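Local coordinates for cation efflux system protein CusF (Escherichia coli, PDB 3E6Z), which binds copper in the bacterial periplasm as a metallochaperone of the Cus efflux system, which confers resistance to copper and silver, at residues S9-V14 with K59-F64; K22-H27 with F43-Q48. The protein carries 1 engineered substitution. All blocks are in the same frame, centred on the assembly; numbering follows the deposited sequence. Where two conformers were deposited one is given.

Contact 1. Residues S9-V14 with K59-F64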
ATOM      1  N   SER A   9       6.080   1.316   5.329  1.00 10.68           N
ATOM      2  CA  SER A   9       6.532   0.484   4.204  0.50 10.96           C
ATOM      3  C   SER A   9       6.020  -0.933   4.368  1.00 10.61           C
ATOM      4  O   SER A   9       5.872  -1.445   5.452  1.00 12.51           O
ATOM      5  CB  SER A   9       8.036   0.352   4.090  0.50 11.76           C
ATOM      6  OG  SER A   9       8.732   1.550   4.074  0.50 12.56           O
ATOM      7  N   ALA A  10       5.657  -1.531   3.241  1.00 10.23           N
ATOM      8  CA  ALA A  10       5.120  -2.878   3.263  1.00 10.44           C
ATOM      9  C   ALA A  10       5.377  -3.574   1.969  1.00 10.72           C
ATOM     10  O   ALA A  10       5.784  -3.026   0.982  1.00 11.02           O
ATOM     11  CB  ALA A  10       3.679  -2.835   3.529  1.00 11.65           C
ATOM     12  N   THR A  11       5.161  -4.899   2.023  1.00 10.84           N
ATOM     13  CA  THR A  11       5.110  -5.720   0.813  1.00 11.01           C
ATOM     14  C   THR A  11       3.814  -6.487   0.777  1.00 10.67           C
ATOM     15  O   THR A  11       3.108  -6.587   1.774  1.00 11.55           O
ATOM     16  CB  THR A  11       6.365  -6.713   0.778  1.00 12.26           C
ATOM     17  OG1 THR A  11       6.366  -7.554   1.956  1.00 13.21           O
ATOM     18  CG2 THR A  11       7.716  -6.027   0.710  1.00 13.27           C
ATOM     19  N   GLY A  12       3.458  -6.990  -0.416  1.00 10.65           N
ATOM     20  CA  GLY A  12       2.216  -7.770  -0.503  1.00 11.21           C
ATOM     21  C   GLY A  12       1.975  -8.245  -1.937  1.00 10.68           C
ATOM     22  O   GLY A  12       2.881  -8.160  -2.733  1.00 11.94           O
ATOM     23  N   VAL A  13       0.732  -8.658  -2.121  1.00 10.43           N
ATOM     24  CA  VAL A  13       0.326  -9.143  -3.457  1.00  9.80           C
ATOM     25  C   VAL A  13      -0.923  -8.311  -3.858  1.00 10.40           C
ATOM     26  O   VAL A  13      -1.884  -8.187  -3.103  1.00 10.82           O
ATOM     27  CB  VAL A  13      -0.043 -10.642  -3.433  1.00 10.51           C
ATOM     28  CG1 VAL A  13      -0.613 -11.075  -4.833  1.00 11.90           C
ATOM     29  CG2 VAL A  13       1.261 -11.450  -3.103  1.00 11.76           C
ATOM     30  N   VAL A  14      -0.903  -7.807  -5.072  1.00  9.81           N
ATOM     31  CA  VAL A  14      -2.004  -7.014  -5.625  1.00 10.00           C
ATOM     32  C   VAL A  14      -3.198  -7.986  -5.905  1.00  9.58           C
ATOM     33  O   VAL A  14      -3.040  -8.984  -6.654  1.00 10.43           O
ATOM     34  CB  VAL A  14      -1.641  -6.318  -6.878  1.00 10.16           C
ATOM     35  CG1 VAL A  14      -2.821  -5.587  -7.512  1.00 10.29           C
ATOM     36  CG2 VAL A  14      -0.428  -5.364  -6.606  1.00 10.80           C
ATOM     37  N   LYS A  59       3.588  -9.613  -6.673  0.50  9.61           N
ATOM     38  CA  LYS A  59       4.158  -9.209  -5.396  0.50  9.26           C
ATOM     39  C   LYS A  59       4.662  -7.749  -5.626  0.50 10.06           C
ATOM     40  O   LYS A  59       5.246  -7.454  -6.610  0.50  9.52           O
ATOM     41  CB  LYS A  59       5.347 -10.126  -5.068  0.50  9.31           C
ATOM     42  CG  LYS A  59       5.126 -11.532  -5.051  0.50  9.50           C
ATOM     43  CD  LYS A  59       6.397 -12.394  -4.669  0.50 10.24           C
ATOM     44  CE  LYS A  59       5.996 -13.832  -4.666  0.50 10.88           C
ATOM     45  NZ  LYS A  59       7.055 -14.721  -4.290  0.50 11.43           N
ATOM     46  N   VAL A  60       4.479  -6.869  -4.645  1.00 10.54           N
ATOM     47  CA  VAL A  60       4.828  -5.444  -4.643  1.00 10.19           C
ATOM     48  C   VAL A  60       5.472  -5.020  -3.354  1.00 10.64           C
ATOM     49  O   VAL A  60       5.239  -5.585  -2.312  1.00 11.26           O
ATOM     50  CB  VAL A  60       3.572  -4.566  -4.965  1.00 10.39           C
ATOM     51  CG1 VAL A  60       3.124  -4.713  -6.428  1.00 10.87           C
ATOM     52  CG2 VAL A  60       2.442  -4.931  -3.982  1.00 10.52           C
ATOM     53  N   ALA A  61       6.264  -3.938  -3.507  1.00 10.61           N
ATOM     54  CA  ALA A  61       6.790  -3.153  -2.362  1.00 10.75           C
ATOM     55  C   ALA A  61       6.137  -1.752  -2.494  1.00  9.99           C
ATOM     56  O   ALA A  61       6.081  -1.182  -3.554  1.00 11.21           O
ATOM     57  CB  ALA A  61       8.310  -3.019  -2.521  1.00 11.32           C
ATOM     58  N   PHE A  62       5.626  -1.243  -1.352  1.00  9.62           N
ATOM     59  CA  PHE A  62       4.903  -0.017  -1.442  1.00  9.19           C
ATOM     60  C   PHE A  62       5.040   0.671  -0.117  1.00  9.21           C
ATOM     61  O   PHE A  62       5.375   0.140   0.913  1.00  9.91           O
ATOM     62  CB  PHE A  62       3.406  -0.233  -1.868  1.00  9.82           C
ATOM     63  CG  PHE A  62       2.642  -1.084  -0.914  1.00  9.57           C
ATOM     64  CD1 PHE A  62       2.745  -2.527  -0.898  1.00 10.29           C
ATOM     65  CD2 PHE A  62       1.705  -0.494   0.014  1.00 10.19           C
ATOM     66  CE1 PHE A  62       2.013  -3.252  -0.010  1.00 10.58           C
ATOM     67  CE2 PHE A  62       0.951  -1.242   0.831  1.00 10.17           C
ATOM     68  CZ  PHE A  62       1.049  -2.655   0.847  1.00 10.64           C
ATOM     69  N   ASN A  63       4.756   1.984  -0.226  1.00  9.19           N
ATOM     70  CA  ASN A  63       4.876   2.870   0.971  1.00  9.56           C
ATOM     71  C   ASN A  63       3.587   3.690   0.979  1.00  9.57           C
ATOM     72  O   ASN A  63       3.093   4.108  -0.059  1.00  9.70           O
ATOM     73  CB  ASN A  63       6.065   3.841   0.864  1.00 10.06           C
ATOM     74  CG  ASN A  63       7.344   3.067   1.023  1.00 11.78           C
ATOM     75  OD1 ASN A  63       7.712   2.695   2.139  1.00 13.55           O
ATOM     76  ND2 ASN A  63       7.916   2.600  -0.104  1.00 12.62           N
ATOM     77  N   PHE A  64       3.023   3.912   2.190  1.00  8.97           N
ATOM     78  CA  PHE A  64       1.754   4.677   2.249  1.00  8.57           C
ATOM     79  C   PHE A  64       1.743   5.461   3.562  1.00  8.78           C
ATOM     80  O   PHE A  64       2.490   5.261   4.495  1.00  9.39           O
ATOM     81  CB  PHE A  64       0.545   3.667   2.175  1.00  9.58           C
ATOM     82  CG  PHE A  64       0.468   2.689   3.336  1.00  9.46           C
ATOM     83  CD1 PHE A  64       1.225   1.487   3.285  1.00 10.56           C
ATOM     84  CD2 PHE A  64      -0.302   2.912   4.473  1.00 10.67           C
ATOM     85  CE1 PHE A  64       1.122   0.534   4.283  1.00 11.23           C
ATOM     86  CE2 PHE A  64      -0.358   1.958   5.469  1.00 11.74           C
ATOM     87  CZ  PHE A  64       0.336   0.790   5.353  1.00 11.80           C
TER

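Contact 2. Residues K22-H27 with F43-Q48. With ACT (acetate ion), chain C.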
ATOM      1  N   LYS A  22      -9.702   4.686  -8.204  1.00 13.89           N
ATOM      2  CA  LYS A  22      -8.285   4.948  -7.816  1.00 12.92           C
ATOM      3  C   LYS A  22      -7.938   4.149  -6.532  1.00 11.74           C
ATOM      4  O   LYS A  22      -7.342   4.665  -5.600  1.00 12.24           O
ATOM      5  CB  LYS A  22      -7.991   6.443  -7.628  1.00 14.19           C
ATOM      6  CG  LYS A  22      -8.288   7.298  -8.900  1.00 15.76           C
ATOM      7  CD  LYS A  22      -7.430   6.952 -10.117  1.00 17.47           C
ATOM      8  CE  LYS A  22      -7.511   7.848 -11.334  1.00 17.84           C
ATOM      9  NZ  LYS A  22      -8.844   7.877 -11.969  1.00 19.04           N
ATOM     10  N   LYS A  23      -8.291   2.826  -6.551  1.00 11.23           N
ATOM     11  CA  LYS A  23      -8.112   1.966  -5.397  1.00 11.15           C
ATOM     12  C   LYS A  23      -7.339   0.699  -5.834  1.00 10.38           C
ATOM     13  O   LYS A  23      -7.748   0.035  -6.791  1.00 12.21           O
ATOM     14  CB  LYS A  23      -9.438   1.569  -4.772  1.00 11.69           C
ATOM     15  CG  LYS A  23     -10.283   2.712  -4.243  1.00 11.75           C
ATOM     16  CD  LYS A  23      -9.738   3.385  -3.001  1.00 11.67           C
ATOM     17  CE  LYS A  23     -10.594   4.575  -2.662  1.00 11.61           C
ATOM     18  NZ  LYS A  23     -10.254   5.153  -1.297  1.00 11.94           N
ATOM     19  N   ILE A  24      -6.310   0.388  -5.115  1.00  9.70           N
ATOM     20  CA  ILE A  24      -5.568  -0.869  -5.307  1.00  9.50           C
ATOM     21  C   ILE A  24      -5.826  -1.668  -4.039  1.00  9.79           C
ATOM     22  O   ILE A  24      -5.485  -1.249  -2.921  1.00 11.33           O
ATOM     23  CB  ILE A  24      -4.083  -0.616  -5.463  1.00  9.98           C
ATOM     24  CG1 ILE A  24      -3.807   0.332  -6.653  1.00 10.35           C
ATOM     25  CG2 ILE A  24      -3.348  -2.021  -5.754  1.00 10.25           C
ATOM     26  CD1 ILE A  24      -2.433   0.641  -6.825  1.00 10.86           C
ATOM     27  N   THR A  25      -6.435  -2.889  -4.195  1.00 10.23           N
ATOM     28  CA  THR A  25      -6.658  -3.780  -3.094  1.00 10.77           C
ATOM     29  C   THR A  25      -5.419  -4.728  -2.995  1.00 10.68           C
ATOM     30  O   THR A  25      -5.093  -5.396  -4.006  1.00 11.63           O
ATOM     31  CB  THR A  25      -7.953  -4.575  -3.303  1.00 11.80           C
ATOM     32  OG1 THR A  25      -9.024  -3.634  -3.392  1.00 13.29           O
ATOM     33  CG2 THR A  25      -8.257  -5.522  -2.207  1.00 12.92           C
ATOM     34  N   ILE A  26      -4.756  -4.701  -1.856  1.00  9.95           N
ATOM     35  CA  ILE A  26      -3.501  -5.433  -1.641  1.00  9.99           C
ATOM     36  C   ILE A  26      -3.627  -6.296  -0.446  1.00 10.10           C
ATOM     37  O   ILE A  26      -4.075  -5.849   0.642  1.00 10.52           O
ATOM     38  CB  ILE A  26      -2.282  -4.463  -1.455  1.00  9.73           C
ATOM     39  CG1 ILE A  26      -2.193  -3.539  -2.654  1.00  9.52           C
ATOM     40  CG2 ILE A  26      -0.957  -5.275  -1.199  1.00 10.45           C
ATOM     41  CD1 ILE A  26      -1.047  -2.440  -2.510  1.00 10.26           C
ATOM     42  N   HIS A  27      -3.175  -7.599  -0.592  1.00 10.33           N
ATOM     43  CA  HIS A  27      -3.074  -8.440   0.584  1.00 10.23           C
ATOM     44  C   HIS A  27      -1.605  -8.358   1.044  1.00 10.82           C
ATOM     45  O   HIS A  27      -0.659  -8.832   0.386  1.00 11.15           O
ATOM     46  CB  HIS A  27      -3.460  -9.885   0.217  1.00 10.72           C
ATOM     47  CG  HIS A  27      -3.474 -10.753   1.432  1.00 10.66           C
ATOM     48  ND1 HIS A  27      -4.382 -10.528   2.421  1.00 11.80           N
ATOM     49  CD2 HIS A  27      -2.656 -11.790   1.821  1.00 10.94           C
ATOM     50  CE1 HIS A  27      -4.133 -11.412   3.385  1.00 11.89           C
ATOM     51  NE2 HIS A  27      -3.094 -12.172   3.056  1.00 11.62           N
ATOM     52  N   PHE A  43      -5.893   0.556  -0.803  1.00  8.90           N
ATOM     53  CA  PHE A  43      -4.897   1.662  -0.867  1.00  9.42           C
ATOM     54  C   PHE A  43      -5.284   2.570  -1.995  1.00  9.14           C
ATOM     55  O   PHE A  43      -5.776   2.191  -3.054  1.00 12.19           O
ATOM     56  CB  PHE A  43      -3.482   1.076  -1.078  1.00  9.47           C
ATOM     57  CG  PHE A  43      -3.029   0.237   0.077  1.00  9.47           C
ATOM     58  CD1 PHE A  43      -2.394   0.870   1.187  1.00  8.88           C
ATOM     59  CD2 PHE A  43      -3.321  -1.172   0.162  1.00  9.60           C
ATOM     60  CE1 PHE A  43      -2.134   0.207   2.331  1.00  9.65           C
ATOM     61  CE2 PHE A  43      -2.959  -1.851   1.296  1.00  9.55           C
ATOM     62  CZ  PHE A  43      -2.370  -1.223   2.395  1.00 10.04           C
ATOM     63  N   THR A  44      -5.094   3.886  -1.718  1.00  9.26           N
ATOM     64  CA  THR A  44      -5.577   4.927  -2.616  1.00  9.30           C
ATOM     65  C   THR A  44      -4.471   5.510  -3.464  1.00  9.38           C
ATOM     66  O   THR A  44      -3.428   5.905  -2.947  1.00  9.61           O
ATOM     67  CB  THR A  44      -6.260   6.038  -1.787  1.00  9.70           C
ATOM     68  OG1 THR A  44      -7.354   5.495  -1.071  1.00 10.67           O
ATOM     69  CG2 THR A  44      -6.771   7.183  -2.667  1.00 10.55           C
ATOM     70  N   ILE A  45      -4.703   5.586  -4.783  1.00  9.80           N
ATOM     71  CA  ILE A  45      -3.801   6.235  -5.707  1.00  9.93           C
ATOM     72  C   ILE A  45      -4.219   7.707  -5.736  1.00 10.17           C
ATOM     73  O   ILE A  45      -5.366   8.059  -6.001  1.00 11.12           O
ATOM     74  CB  ILE A  45      -3.966   5.673  -7.136  1.00 10.03           C
ATOM     75  CG1 ILE A  45      -3.796   4.157  -7.171  1.00 10.03           C
ATOM     76  CG2 ILE A  45      -3.018   6.402  -8.091  1.00 11.61           C
ATOM     77  CD1 ILE A  45      -4.283   3.573  -8.493  1.00 10.87           C
ATOM     78  N   THR A  46      -3.264   8.579  -5.425  1.00 10.37           N
ATOM     79  CA  THR A  46      -3.477  10.039  -5.542  1.00 10.89           C
ATOM     80  C   THR A  46      -2.601  10.550  -6.680  1.00 12.01           C
ATOM     81  O   THR A  46      -1.698   9.872  -7.181  1.00 11.95           O
ATOM     82  CB  THR A  46      -3.071  10.742  -4.206  1.00 10.70           C
ATOM     83  OG1 THR A  46      -1.664  10.734  -4.193  1.00 11.07           O
ATOM     84  CG2 THR A  46      -3.696  10.084  -2.981  1.00 11.50           C
ATOM     85  N   PRO A  47      -2.765  11.829  -7.056  1.00 13.07           N
ATOM     86  CA  PRO A  47      -1.875  12.401  -8.083  1.00 13.62           C
ATOM     87  C   PRO A  47      -0.406  12.438  -7.626  1.00 13.75           C
ATOM     88  O   PRO A  47       0.491  12.544  -8.494  1.00 15.50           O
ATOM     89  CB  PRO A  47      -2.470  13.771  -8.362  1.00 14.54           C
ATOM     90  CG  PRO A  47      -3.780  13.684  -7.980  1.00 14.57           C
ATOM     91  CD  PRO A  47      -3.865  12.749  -6.775  1.00 13.82           C
ATOM     92  N   GLN A  48      -0.140  12.357  -6.298  1.00 12.36           N
ATOM     93  CA  GLN A  48       1.233  12.342  -5.818  0.60 12.45           C
ATOM     94  C   GLN A  48       1.823  10.958  -5.715  1.00 12.34           C
ATOM     95  O   GLN A  48       3.023  10.836  -5.508  1.00 13.77           O
ATOM     96  CB  GLN A  48       1.310  13.010  -4.440  0.60 13.01           C
ATOM     97  CG  GLN A  48       1.003  14.483  -4.478  0.60 13.67           C
ATOM     98  CD  GLN A  48      -0.550  14.776  -4.633  0.60 15.10           C
ATOM     99  OE1 GLN A  48      -1.437  14.023  -4.241  0.60 16.21           O
ATOM    100  NE2 GLN A  48      -0.823  15.962  -5.126  0.60 16.17           N
TER
HETATM  101  C   ACT C  89     -10.538   2.721   1.652  1.00 12.98           C
HETATM  102  O   ACT C  89      -9.925   3.444   0.902  1.00 13.26           O
HETATM  103  OXT ACT C  89     -11.728   2.327   1.357  1.00 14.48           O
HETATM  104  CH3 ACT C  89      -9.887   2.284   2.888  1.00 14.07           C

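Contact 1. Residues S9-V14 with K59-F64
Ala10 and Phe62 face each other as a hydrogen-bonded antiparallel pair, with Ala10 N giving its hydrogen to Phe62 O at 2.9 Å and Phe62 N returning one to Ala10 O. Gly12 and Val60 repeat the pattern two residues on. From CB the Phe62 side chain turns back over the partner strand, because CG sits between the backbone N and the carbonyl carbon (chi1 60°). CD1 then passes 3.6 Å from Ala10 O, CE1 comes obliquely to 3.8 Å from Thr11 C, and CZ ends 3.8 Å from Ala10 CB. That methyl lies over one ring face, offset toward the rim, in a CH-pi contact, while Gly12 N lies at the ring edge; Gly12 has no side chain to meet CE1. Farther along, the Val14 and Val60 side chains cross at about a right angle, with Val14 CG2 3.6 Å from Val60 CG1. On the opposite face of the sheet Asn63 ND2 is hydrogen-bonded to Asp75, and Thr11 OG1 to Asp29; a very short approach of Ser9 OG to Asn63 OD1 is doubtful. Side chains alternating between an apolar inner face and a more mixed outer one are characteristic of a beta-barrel wall, here of the CusF OB-fold.

Contact 2. Residues K22-H27 with F43-Q48
Ile24 and Phe43 form the close-knit half of this contact, a hydrogen-bonded antiparallel pair in which Ile24 N reaches Phe43 O at 2.8 Å and Phe43 N bonds in return to Ile24 O. On the inner face the Ile26 side chain crosses that of Phe43 at about a right angle, with Ile26 CD1 3.7 Å from Phe43 CD2 in an oblique approach and Ile26 CB also close to the ring. Ile24 in turn crosses Ile45: its CG1 and CD1 both lie against CG1 and CD1 of Ile45, with 3.8 Å between Ile24 CG1 and Ile45 CD1. Leu73 and Ile76 of strand 70-78 add to this apolar layer by packing on Ile24 and Ile26, respectively. Just before strand 23-28, Lys22 O accepts a hydrogen bond from Ile45 N at 2.9 Å. Lys22 CB lies against Ile45, but the rest of its chain leads away and NZ turns back to Leu19 O. Lys22 and Lys23 both face Asp18, a G1 beta bulge where the strand begins.

The outer face is polar and held by fewer contacts. Lys23 bends at chi2 (-70°), which lays its chain alongside Thr44 and lets Lys23 NZ donate a hydrogen bond to Thr44 OG1 at 2.9 Å. The same ammonium donates to O of an acetate, probably from the crystallisation liquor, at 2.8 Å, and Arg42 binds that acetate as well; the anion would be expected to ease the proximity of the two positive side chains. Together these features describe a beta hairpin of the OB-fold barrel, with its apolar side turned inward and its lysine ends outward.

Contacts 1 and 2 lie on one antiparallel sheet, with their centres about 11 Å apart, and occupy adjacent parts of it: strand 8-18 of contact 1 neighbours strand 23-28 of contact 2, joined by Val13 N to His27 O at 2.9 Å, a probable hydrogen bond. Along the chain contact 2 is nested within the loop that contact 1 closes. Across the barrel interior the Phe43 ring meets Phe62 and Phe64 edge-to-face, linking the two walls. The side chains of Phe43 and Phe64 each come to about 6 Å from the bound copper(II) ion, whose protein ligands are His28, Met39 and Met41, so the aromatic cluster adjoins the metal site.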